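Cruciferin (Brassica napus, PDB 3KGL) probably serves as a seed storage protein, an 11S globulin of the cupin superfamily that acts as a nutrient reservoir. Local coordinates at residues Cys83-Asp89 with Arg140-Val146; Leu57-Thr63 with Pro159-Trp164; Lys301-Ile307 with Glu446-His451; Ile330-Val336 with Val387-Glu393. One frame throughout, in Å; residues are numbered along the deposited sequence.

Contact 1. Residues Cys83-Asp89 with Arg140-Val146; sequences CAETFQD and RDMHQKV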
# COMPACT_ATOMS: atom_id res chain seq x y z
N CYS A 83 21.75 -7.07 16.49
CA CYS A 83 22.98 -6.40 16.08
C CYS A 83 24.06 -6.52 17.14
O CYS A 83 23.78 -6.78 18.31
CB CYS A 83 22.73 -4.94 15.72
SG CYS A 83 22.32 -4.70 13.99
N ALA A 84 25.31 -6.36 16.71
CA ALA A 84 26.45 -6.46 17.60
C ALA A 84 26.39 -5.35 18.64
O ALA A 84 25.57 -4.43 18.53
CB ALA A 84 27.75 -6.39 16.81
N GLU A 85 27.24 -5.44 19.66
CA GLU A 85 27.31 -4.40 20.68
C GLU A 85 28.52 -3.49 20.47
O GLU A 85 29.67 -3.89 20.67
CB GLU A 85 27.26 -5.01 22.08
CG GLU A 85 25.84 -5.39 22.52
CD GLU A 85 25.82 -6.32 23.73
OE1 GLU A 85 24.80 -6.34 24.45
OE2 GLU A 85 26.82 -7.04 23.95
N THR A 86 28.23 -2.26 20.05
CA THR A 86 29.24 -1.27 19.69
C THR A 86 29.96 -0.69 20.91
O THR A 86 31.14 -0.98 21.15
CB THR A 86 28.61 -0.09 18.90
OG1 THR A 86 27.35 -0.49 18.35
CG2 THR A 86 29.54 0.40 17.79
N PHE A 87 29.24 0.12 21.68
CA PHE A 87 29.82 0.82 22.83
C PHE A 87 30.09 -0.08 24.04
O PHE A 87 29.58 -1.21 24.12
CB PHE A 87 28.96 2.03 23.22
CG PHE A 87 29.26 3.26 22.42
CD1 PHE A 87 29.92 4.34 22.99
CD2 PHE A 87 28.90 3.34 21.08
CE1 PHE A 87 30.21 5.48 22.24
CE2 PHE A 87 29.19 4.48 20.33
CZ PHE A 87 29.84 5.55 20.92
N GLN A 88 30.89 0.44 24.97
CA GLN A 88 31.32 -0.28 26.16
C GLN A 88 31.36 0.68 27.36
O GLN A 88 31.76 1.84 27.22
CB GLN A 88 32.69 -0.93 25.91
CG GLN A 88 33.33 -1.64 27.11
CD GLN A 88 34.40 -0.79 27.79
OE1 GLN A 88 35.05 -1.24 28.74
NE2 GLN A 88 34.58 0.44 27.32
N ASP A 89 30.95 0.20 28.53
CA ASP A 89 30.82 1.04 29.73
C ASP A 89 31.74 0.66 30.89
O ASP A 89 31.61 -0.42 31.47
CB ASP A 89 29.38 1.03 30.24
CG ASP A 89 28.60 2.23 29.78
OD1 ASP A 89 27.36 2.22 29.93
OD2 ASP A 89 29.24 3.18 29.28
N ARG A 140 32.40 -4.81 32.79
CA ARG A 140 31.90 -3.58 32.20
C ARG A 140 30.56 -3.88 31.52
O ARG A 140 29.98 -4.94 31.73
CB ARG A 140 32.89 -3.01 31.19
CG ARG A 140 33.16 -3.91 29.99
CD ARG A 140 34.27 -4.92 30.27
NE ARG A 140 35.58 -4.46 29.80
CZ ARG A 140 36.73 -5.04 30.11
NH1 ARG A 140 36.74 -6.12 30.90
NH2 ARG A 140 37.87 -4.56 29.64
N ASP A 141 30.08 -2.96 30.71
CA ASP A 141 28.76 -3.13 30.11
C ASP A 141 28.79 -3.07 28.59
O ASP A 141 29.21 -2.08 28.00
CB ASP A 141 27.80 -2.07 30.64
CG ASP A 141 26.37 -2.33 30.23
OD1 ASP A 141 26.19 -3.08 29.25
OD2 ASP A 141 25.45 -1.79 30.87
N MET A 142 28.33 -4.15 27.97
CA MET A 142 28.19 -4.18 26.53
C MET A 142 26.77 -3.76 26.17
O MET A 142 25.81 -4.17 26.82
CB MET A 142 28.47 -5.58 25.99
CG MET A 142 29.82 -6.15 26.41
SD MET A 142 29.86 -7.94 26.22
CE MET A 142 29.55 -8.12 24.47
N HIS A 143 26.63 -2.95 25.13
CA HIS A 143 25.32 -2.48 24.71
C HIS A 143 25.39 -1.67 23.42
O HIS A 143 26.47 -1.25 23.00
CB HIS A 143 24.64 -1.67 25.83
CG HIS A 143 25.38 -0.43 26.23
ND1 HIS A 143 25.59 0.63 25.37
CD2 HIS A 143 25.95 -0.08 27.41
CE1 HIS A 143 26.26 1.58 26.00
NE2 HIS A 143 26.50 1.17 27.23
N GLN A 144 24.23 -1.44 22.79
CA GLN A 144 24.17 -0.77 21.50
C GLN A 144 24.79 0.63 21.52
O GLN A 144 25.08 1.17 22.59
CB GLN A 144 22.72 -0.70 21.00
CG GLN A 144 22.14 -2.05 20.56
CD GLN A 144 22.12 -2.23 19.04
OE1 GLN A 144 21.82 -3.31 18.53
NE2 GLN A 144 22.44 -1.16 18.31
N LYS A 145 25.01 1.19 20.34
CA LYS A 145 25.62 2.51 20.24
C LYS A 145 24.72 3.58 20.83
O LYS A 145 23.55 3.73 20.43
CB LYS A 145 25.95 2.83 18.78
CG LYS A 145 26.24 4.31 18.51
CD LYS A 145 26.89 4.53 17.14
CE LYS A 145 28.34 4.06 17.13
NZ LYS A 145 29.09 4.56 15.94
N VAL A 146 25.25 4.32 21.79
CA VAL A 146 24.59 5.49 22.32
C VAL A 146 25.12 6.72 21.61
O VAL A 146 26.28 7.10 21.80
CB VAL A 146 24.84 5.65 23.82
CG1 VAL A 146 24.38 7.02 24.29
CG2 VAL A 146 24.15 4.55 24.58
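Over one face of the Phe87 ring, displaced toward its rim, lies the carbonyl O of Val146, while the aliphatic part of Lys145 meets the ring's edge, CE standing in the ring plane 3.3 Å from Phe87 CE2. The His143 imidazole is used edgewise on two sides. Its NE2 donates to Asp89 OD1 at 3.0 Å, and the oxygen is approached from above the carboxylate plane, which is turned 69° from the ring. Its ND1 donates to Gln144 O at 2.9 Å, almost exactly in the ring plane. Bonds at both ring nitrogens fix its rotation; the torsion that sets CG between the backbone N and the carbonyl carbon (chi1 61°) aims NE2 at Asp89. With both nitrogens donating, the imidazole would probably be cationic, easing the proximity of Asp89 and Asp141. Backbone bonds from Asp89 N to Asp141 O (2.9 Å) and from Asp141 N to Asp89 O (3.1 Å) lock the antiparallel register. Toward the end of the ladder, Arg140 NE reaches Gln88 OE1 weakly. Outside the pair, Asp141 forms a salt bridge with Lys441 of the second subunit, and Cys83 is disulfide-bonded to Cys283. Strand 87-89 thus borders strand 141-150, whose other neighbour is strand 73-79, where Val146 packs on Leu75; Leu421 and Pro422 of the second subunit cover His143 and Val146.

Contact 2. Residues Leu57-Thr63 with Pro159-Trp164; sequences LPSFFST and PGVAQW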
# COMPACT_ATOMS: atom_id res chain seq x y z
N LEU A 57 11.96 6.56 28.38
CA LEU A 57 12.26 5.13 28.42
C LEU A 57 11.90 4.44 27.13
O LEU A 57 10.95 4.84 26.45
CB LEU A 57 11.54 4.48 29.61
CG LEU A 57 12.06 4.88 30.99
CD1 LEU A 57 11.14 4.43 32.09
CD2 LEU A 57 13.43 4.30 31.21
N PRO A 58 12.66 3.38 26.78
CA PRO A 58 12.59 2.65 25.51
C PRO A 58 11.17 2.30 25.08
O PRO A 58 10.42 1.61 25.79
CB PRO A 58 13.36 1.37 25.81
CG PRO A 58 14.30 1.74 26.84
CD PRO A 58 13.61 2.76 27.71
N SER A 59 10.81 2.78 23.89
CA SER A 59 9.53 2.48 23.26
C SER A 59 9.76 2.14 21.79
O SER A 59 10.66 2.69 21.14
CB SER A 59 8.58 3.68 23.38
OG SER A 59 8.91 4.72 22.46
N PHE A 60 8.94 1.23 21.27
CA PHE A 60 8.92 0.99 19.84
C PHE A 60 7.52 1.17 19.25
O PHE A 60 6.51 1.02 19.94
CB PHE A 60 9.55 -0.37 19.46
CG PHE A 60 8.70 -1.57 19.84
CD1 PHE A 60 7.61 -1.94 19.08
CD2 PHE A 60 9.05 -2.37 20.92
CE1 PHE A 60 6.85 -3.04 19.42
CE2 PHE A 60 8.30 -3.48 21.25
CZ PHE A 60 7.20 -3.81 20.50
N PHE A 61 7.48 1.49 17.96
CA PHE A 61 6.24 1.85 17.30
C PHE A 61 5.89 0.89 16.17
O PHE A 61 6.74 0.12 15.72
CB PHE A 61 6.34 3.27 16.77
CG PHE A 61 6.47 4.29 17.85
CD1 PHE A 61 5.36 4.97 18.32
CD2 PHE A 61 7.71 4.53 18.43
CE1 PHE A 61 5.47 5.90 19.34
CE2 PHE A 61 7.83 5.46 19.45
CZ PHE A 61 6.71 6.15 19.91
N SER A 62 4.63 0.95 15.74
CA SER A 62 4.11 0.08 14.68
C SER A 62 4.17 0.77 13.31
O SER A 62 3.76 0.20 12.29
CB SER A 62 2.68 -0.34 15.01
OG SER A 62 1.81 0.78 15.11
N THR A 63 4.68 2.00 13.30
CA THR A 63 4.77 2.78 12.08
C THR A 63 6.14 3.41 11.98
O THR A 63 6.88 3.47 12.96
CB THR A 63 3.79 3.94 12.11
OG1 THR A 63 4.22 4.88 13.11
CG2 THR A 63 2.39 3.45 12.42
N PRO A 159 9.66 0.71 11.75
CA PRO A 159 8.71 0.04 12.65
C PRO A 159 9.43 -1.10 13.36
O PRO A 159 10.09 -1.90 12.70
CB PRO A 159 7.66 -0.54 11.70
CG PRO A 159 7.72 0.32 10.49
CD PRO A 159 9.14 0.85 10.38
N GLY A 160 9.31 -1.17 14.69
CA GLY A 160 9.91 -2.25 15.44
C GLY A 160 11.21 -1.91 16.13
O GLY A 160 11.67 -2.67 16.99
N VAL A 161 11.81 -0.78 15.77
CA VAL A 161 13.03 -0.31 16.43
C VAL A 161 12.72 0.43 17.74
O VAL A 161 11.90 1.34 17.76
CB VAL A 161 13.81 0.63 15.52
CG1 VAL A 161 15.07 1.10 16.22
CG2 VAL A 161 14.14 -0.05 14.19
N ALA A 162 13.38 0.04 18.83
CA ALA A 162 13.18 0.70 20.11
C ALA A 162 14.17 1.84 20.31
O ALA A 162 15.33 1.68 19.98
CB ALA A 162 13.30 -0.28 21.24
N GLN A 163 13.70 2.97 20.84
CA GLN A 163 14.55 4.13 21.14
C GLN A 163 14.24 4.75 22.49
O GLN A 163 13.09 4.78 22.92
CB GLN A 163 14.36 5.22 20.10
CG GLN A 163 15.31 5.15 18.95
CD GLN A 163 14.98 6.17 17.89
OE1 GLN A 163 14.03 6.93 18.04
NE2 GLN A 163 15.76 6.19 16.81
N TRP A 164 15.28 5.26 23.14
CA TRP A 164 15.16 5.99 24.41
C TRP A 164 16.00 7.26 24.32
O TRP A 164 17.04 7.28 23.67
CB TRP A 164 15.64 5.13 25.58
CG TRP A 164 17.04 4.61 25.40
CD1 TRP A 164 17.41 3.40 24.89
CD2 TRP A 164 18.27 5.30 25.70
NE1 TRP A 164 18.77 3.29 24.86
CE2 TRP A 164 19.32 4.44 25.35
CE3 TRP A 164 18.57 6.55 26.24
CZ2 TRP A 164 20.65 4.80 25.51
CZ3 TRP A 164 19.89 6.91 26.40
CH2 TRP A 164 20.92 6.03 26.04
O HOH W 1 9.58 1.92 16.37
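A single water bridges Phe61 and Val161: it accepts from Phe61 N at 2.7 Å and donates to Val161 O at 2.8 Å, and it lies at the edge of the Phe61 ring, in the ring plane. It fills in where the direct ladder lapses. On one side of it, Ser59 and Gln163 form a hydrogen-bonded antiparallel pair, with Ser59 N to Gln163 O at 3.2 Å and the reverse bond, Gln163 N to Ser59 O, at 3.1 Å; both donors stand well off the acceptor's carbonyl plane. On the other, Gly160 N approaches Phe61 O at 3.1 Å, nearly along the direction of that carbonyl, though the bond is bent at the hydrogen (141°). Gly160 has a positive phi of 101°, a turn that glycine takes readily. Side chains touch mainly at their roots. Pro58 CD rests 3.8 Å from Trp164 CB, and Phe60 CB lies beside Ala162 CB and Val161 O. With CG between the backbone N and the carbonyl carbon (chi1 72°), the Phe60 ring leads off toward Phe195 and a stack with Trp340 of the second subunit. Strands 54-61 and 162-166, joined here with strand 73-79 beyond, are neighbours in one antiparallel sheet of the N-terminal cupin domain, a jelly-roll beta-barrel.

Contact 3. Residues Lys301-Ile307 with Glu446-His451; sequences KPQLGYI and ETTLTH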
# COMPACT_ATOMS: atom_id res chain seq x y z
N LYS A 301 20.67 31.34 0.26
CA LYS A 301 20.81 32.77 0.04
C LYS A 301 20.99 33.43 1.44
O LYS A 301 20.02 33.59 2.18
CB LYS A 301 19.57 33.32 -0.74
CG LYS A 301 19.16 32.57 -2.08
CD LYS A 301 17.80 33.06 -2.71
CE LYS A 301 17.47 32.51 -4.17
NZ LYS A 301 16.46 31.35 -4.41
N PRO A 302 22.24 33.78 1.82
CA PRO A 302 22.62 34.17 3.19
C PRO A 302 22.07 35.52 3.66
O PRO A 302 22.07 35.83 4.86
CB PRO A 302 24.15 34.22 3.15
CG PRO A 302 24.53 33.51 1.89
CD PRO A 302 23.42 33.79 0.93
N GLN A 303 21.62 36.33 2.72
CA GLN A 303 20.77 37.46 3.04
C GLN A 303 19.38 36.97 3.50
O GLN A 303 18.82 37.48 4.47
CB GLN A 303 20.62 38.35 1.81
CG GLN A 303 20.77 37.57 0.49
CD GLN A 303 19.89 38.10 -0.64
OE1 GLN A 303 19.56 37.37 -1.58
NE2 GLN A 303 19.50 39.37 -0.54
N LEU A 304 18.84 35.97 2.80
CA LEU A 304 17.46 35.50 2.97
C LEU A 304 17.28 34.30 3.89
O LEU A 304 16.36 34.28 4.70
CB LEU A 304 16.86 35.16 1.61
CG LEU A 304 15.91 36.18 1.01
CD1 LEU A 304 15.94 37.44 1.83
CD2 LEU A 304 16.28 36.44 -0.45
N GLY A 305 18.13 33.28 3.74
CA GLY A 305 18.07 32.09 4.57
C GLY A 305 18.37 30.82 3.79
O GLY A 305 18.85 30.90 2.67
N TYR A 306 18.09 29.65 4.37
CA TYR A 306 18.25 28.38 3.63
C TYR A 306 17.07 27.44 3.72
O TYR A 306 16.20 27.59 4.57
CB TYR A 306 19.51 27.61 4.06
CG TYR A 306 19.50 27.13 5.48
CD1 TYR A 306 19.55 25.78 5.79
CD2 TYR A 306 19.46 28.05 6.54
CE1 TYR A 306 19.55 25.33 7.12
CE2 TYR A 306 19.47 27.62 7.86
CZ TYR A 306 19.51 26.27 8.15
OH TYR A 306 19.52 25.86 9.48
N ILE A 307 17.06 26.47 2.82
CA ILE A 307 16.22 25.29 2.96
C ILE A 307 17.05 24.05 2.72
O ILE A 307 17.68 23.92 1.68
CB ILE A 307 15.07 25.28 1.98
CG1 ILE A 307 14.11 26.42 2.30
CG2 ILE A 307 14.37 23.94 2.06
CD1 ILE A 307 13.16 26.75 1.19
N GLU A 446 14.22 34.38 -9.00
CA GLU A 446 14.54 33.49 -7.89
C GLU A 446 13.73 32.19 -7.98
O GLU A 446 12.62 32.17 -8.53
CB GLU A 446 14.34 34.16 -6.53
CG GLU A 446 13.15 35.09 -6.44
CD GLU A 446 13.55 36.54 -6.48
OE1 GLU A 446 14.61 36.88 -5.91
OE2 GLU A 446 12.79 37.34 -7.08
N THR A 447 14.29 31.11 -7.45
CA THR A 447 13.70 29.78 -7.62
C THR A 447 12.68 29.44 -6.54
O THR A 447 11.55 29.00 -6.83
CB THR A 447 14.81 28.72 -7.62
OG1 THR A 447 15.31 28.57 -8.96
CG2 THR A 447 14.29 27.38 -7.13
N THR A 448 13.09 29.66 -5.29
CA THR A 448 12.33 29.24 -4.14
C THR A 448 12.21 30.36 -3.09
O THR A 448 11.10 30.73 -2.69
CB THR A 448 12.95 27.97 -3.51
OG1 THR A 448 12.58 26.82 -4.28
CG2 THR A 448 12.49 27.79 -2.08
N LEU A 449 13.36 30.90 -2.66
CA LEU A 449 13.41 32.01 -1.69
C LEU A 449 13.42 33.38 -2.36
O LEU A 449 13.93 33.53 -3.47
CB LEU A 449 14.66 31.90 -0.81
CG LEU A 449 14.55 31.15 0.51
CD1 LEU A 449 15.74 31.50 1.39
CD2 LEU A 449 13.25 31.52 1.19
N THR A 450 12.88 34.39 -1.68
CA THR A 450 12.94 35.76 -2.17
C THR A 450 12.66 36.80 -1.07
O THR A 450 12.16 36.46 0.00
CB THR A 450 11.99 35.97 -3.36
OG1 THR A 450 12.14 37.30 -3.86
CG2 THR A 450 10.57 35.74 -2.93
N HIS A 451 12.97 38.06 -1.34
CA HIS A 451 12.64 39.14 -0.41
C HIS A 451 11.31 39.80 -0.80
O HIS A 451 10.96 39.82 -1.98
CB HIS A 451 13.75 40.20 -0.36
CG HIS A 451 13.72 41.04 0.87
ND1 HIS A 451 14.37 40.68 2.04
CD2 HIS A 451 13.12 42.23 1.14
CE1 HIS A 451 14.17 41.61 2.96
NE2 HIS A 451 13.41 42.56 2.44
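Apolar contacts carry most of this meeting between residues Lys301-Ile307, a turn leading into strand 305-310, and the C-terminal strand 449-451. Leu304 is at the centre: its CB packs against Leu449 CD1 at 3.8 Å, its CD2 lies over the peptide between Thr450 and His451, and its CD1 comes up to the edge of the His451 ring, in plane, 3.6 Å from ND1. From strand 449-451, Leu449 brings CD1 against the backbone of Gly305. Farther along, Ile307 CD1 and Thr448 CG2 meet tip to tip at 3.5 Å; the threonine OG1 lies beside the backbone N (chi1 -78°), which puts CG2 anti to that N and facing the isoleucine. Replacing Leu304 with an alanine is likely to open a gap between the turn and Thr450, leaving the His451 ring edge without its methyl partner.

Polar contact is sparse. The Lys301 chain runs alongside Leu449 in the opposite direction, CD lying 3.8 Å from Leu449 CB, and a bend at its last torsion (chi4 102°) brings NZ to Leu449 O, where it makes a weak hydrogen bond of 3.5 Å. The carboxylate of Glu446 is 6.0 Å from that amine, measured from Lys301 NZ to Glu446 OE1, and makes its salt bridge instead with Lys233 of the third subunit.

Leu304 and Ile307 also touch Ala334 and Leu326, which places the contact between the two sheets of the C-terminal cupin domain. The chemistry therefore implies cohesion by hydrophobic burial, with one tenuous lysine bond, while the stronger charge pairing of the C-terminal segment is spent on the trimer interface.

Contact 4. Residues Ile330-Val336 with Val387-Glu393; sequences IRQNAMV and VKRATSE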
# COMPACT_ATOMS: atom_id res chain seq x y z
N ILE A 330 14.42 31.28 7.54
CA ILE A 330 14.38 32.54 6.79
C ILE A 330 14.29 33.77 7.68
O ILE A 330 13.89 33.70 8.84
CB ILE A 330 13.27 32.53 5.71
CG1 ILE A 330 11.88 32.56 6.33
CG2 ILE A 330 13.40 31.28 4.85
CD1 ILE A 330 10.82 32.07 5.38
N ARG A 331 14.70 34.92 7.15
CA ARG A 331 14.73 36.14 7.95
C ARG A 331 13.53 37.00 7.62
O ARG A 331 13.00 36.95 6.52
CB ARG A 331 16.02 36.91 7.69
CG ARG A 331 17.24 36.02 7.52
CD ARG A 331 18.48 36.72 8.01
NE ARG A 331 18.27 37.20 9.37
CZ ARG A 331 19.19 37.82 10.08
NH1 ARG A 331 20.39 38.04 9.56
NH2 ARG A 331 18.92 38.23 11.32
N GLN A 332 13.09 37.78 8.61
CA GLN A 332 11.90 38.62 8.48
C GLN A 332 11.66 39.10 7.05
O GLN A 332 12.56 39.59 6.37
CB GLN A 332 12.00 39.82 9.43
CG GLN A 332 10.79 40.75 9.42
CD GLN A 332 10.67 41.57 10.70
OE1 GLN A 332 11.68 42.01 11.26
NE2 GLN A 332 9.44 41.77 11.16
N ASN A 333 10.42 38.93 6.60
CA ASN A 333 9.99 39.41 5.29
C ASN A 333 10.47 38.60 4.09
O ASN A 333 10.13 38.91 2.95
CB ASN A 333 10.34 40.89 5.11
CG ASN A 333 9.33 41.80 5.78
OD1 ASN A 333 8.13 41.55 5.76
ND2 ASN A 333 9.83 42.88 6.39
N ALA A 334 11.26 37.56 4.34
CA ALA A 334 11.58 36.61 3.29
C ALA A 334 10.35 35.76 2.96
O ALA A 334 9.54 35.43 3.83
CB ALA A 334 12.73 35.73 3.69
N MET A 335 10.20 35.42 1.68
CA MET A 335 9.04 34.65 1.25
C MET A 335 9.44 33.37 0.53
O MET A 335 10.38 33.36 -0.26
CB MET A 335 8.14 35.50 0.35
CG MET A 335 7.06 34.72 -0.38
SD MET A 335 6.09 35.74 -1.49
CE MET A 335 7.25 36.01 -2.82
N VAL A 336 8.72 32.30 0.83
CA VAL A 336 8.87 31.04 0.13
C VAL A 336 7.78 30.97 -0.91
O VAL A 336 6.62 30.69 -0.59
CB VAL A 336 8.73 29.83 1.05
CG1 VAL A 336 9.36 28.61 0.37
CG2 VAL A 336 9.40 30.10 2.39
N VAL A 387 1.92 29.40 0.39
CA VAL A 387 2.90 30.48 0.49
C VAL A 387 3.12 30.87 1.96
O VAL A 387 2.21 30.81 2.78
CB VAL A 387 2.53 31.71 -0.33
CG1 VAL A 387 1.52 32.57 0.43
CG2 VAL A 387 3.77 32.50 -0.66
N LYS A 388 4.35 31.26 2.28
CA LYS A 388 4.67 31.64 3.64
C LYS A 388 5.64 32.82 3.63
O LYS A 388 6.62 32.79 2.91
CB LYS A 388 5.22 30.44 4.44
CG LYS A 388 5.71 29.27 3.58
CD LYS A 388 6.08 28.04 4.43
CE LYS A 388 6.10 26.75 3.60
NZ LYS A 388 7.31 26.57 2.73
N ARG A 389 5.34 33.87 4.38
CA ARG A 389 6.23 35.02 4.52
C ARG A 389 6.68 35.11 5.97
O ARG A 389 5.87 35.01 6.88
CB ARG A 389 5.52 36.31 4.12
CG ARG A 389 6.45 37.52 4.02
CD ARG A 389 5.70 38.85 3.90
NE ARG A 389 5.69 39.61 5.16
CZ ARG A 389 4.60 39.95 5.82
NH1 ARG A 389 3.41 39.63 5.34
NH2 ARG A 389 4.68 40.64 6.96
N ALA A 390 7.98 35.27 6.20
CA ALA A 390 8.48 35.32 7.57
C ALA A 390 8.08 36.65 8.19
O ALA A 390 8.02 37.67 7.50
CB ALA A 390 9.99 35.12 7.61
N THR A 391 7.81 36.63 9.49
CA THR A 391 7.17 37.76 10.16
C THR A 391 7.92 38.21 11.40
O THR A 391 8.00 39.40 11.69
CB THR A 391 5.74 37.41 10.57
OG1 THR A 391 4.83 38.07 9.69
CG2 THR A 391 5.47 37.83 12.03
N SER A 392 8.44 37.23 12.14
CA SER A 392 9.31 37.51 13.26
C SER A 392 10.69 37.76 12.68
O SER A 392 10.88 37.70 11.46
CB SER A 392 9.33 36.32 14.22
OG SER A 392 9.71 35.13 13.53
N GLU A 393 11.66 38.02 13.56
CA GLU A 393 13.00 38.33 13.09
C GLU A 393 13.54 37.24 12.18
O GLU A 393 13.96 37.52 11.05
CB GLU A 393 13.94 38.60 14.26
CG GLU A 393 14.11 40.08 14.54
CD GLU A 393 15.56 40.42 14.82
OE1 GLU A 393 15.94 41.60 14.62
OE2 GLU A 393 16.32 39.51 15.22
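Ile330, at the end of strand 324-331, starts the contact by laying CG1 against Ala390 CB at 3.4 Å, a buried apolar touch that Phe395 and Leu449 help to enclose. Arg331 then opens a type II turn, closed by the bond from Ala334 N to Arg331 O. Within it, Gln332 N donates to Glu393 O, and its side chain, extended from a CG anti to the backbone N (chi1 -178°), runs along the carbonyls of Thr391 and Ser392. Asn333, with the positive phi usual at the third place of such a turn, binds twice: N to Ala390 O at 2.9 Å, and OD1, in its carbonyl plane, from Arg389 NE at 3.2 Å. Those two side chains lie side by side, amide and guanidinium planes 28° apart, while Arg389 NH1 holds a sulfate, probably from the crystallisation liquor. A leucine in place of Arg389 would probably leave Asn333 OD1 without its donor and the sulfate without this cationic partner. Regular pairing follows: Ala334 O receives Ala390 N at 2.8 Å, nearly straight. Met335 faces Arg389 in a non-hydrogen-bonded pair, its CG 4.0 Å from Val387 CG2. Finally Val336 N bonds Lys388 O at 3.0 Å, and Val336 CG1 lies against the lysine's end. Crossing by a tight turn from strand 324-331 of one sheet to strand 334-341 of the other suits the two-sheeted jelly-roll barrel of the C-terminal cupin domain.

How the contacts relate
The four contacts fall into two pairs, one in each cupin domain. Contacts 1 and 2, with centres about 18 Å apart, share a sheet and meet where Val146 CG2 packs on Trp164 CZ2 at 3.6 Å. Contacts 3 and 4 are tighter, their centres about 10 Å apart, joined by probable hydrogen bonds between Thr450 O and Met335 N and between Leu304 O and Arg331 N. Between the domains, centres are about 36 to 45 Å apart. The first pair reaches the second subunit and the later pair the third, so these two regions meet different neighbours. A glycerol near Phe61 and a sulfate at Arg389 are probably crystallisation guests.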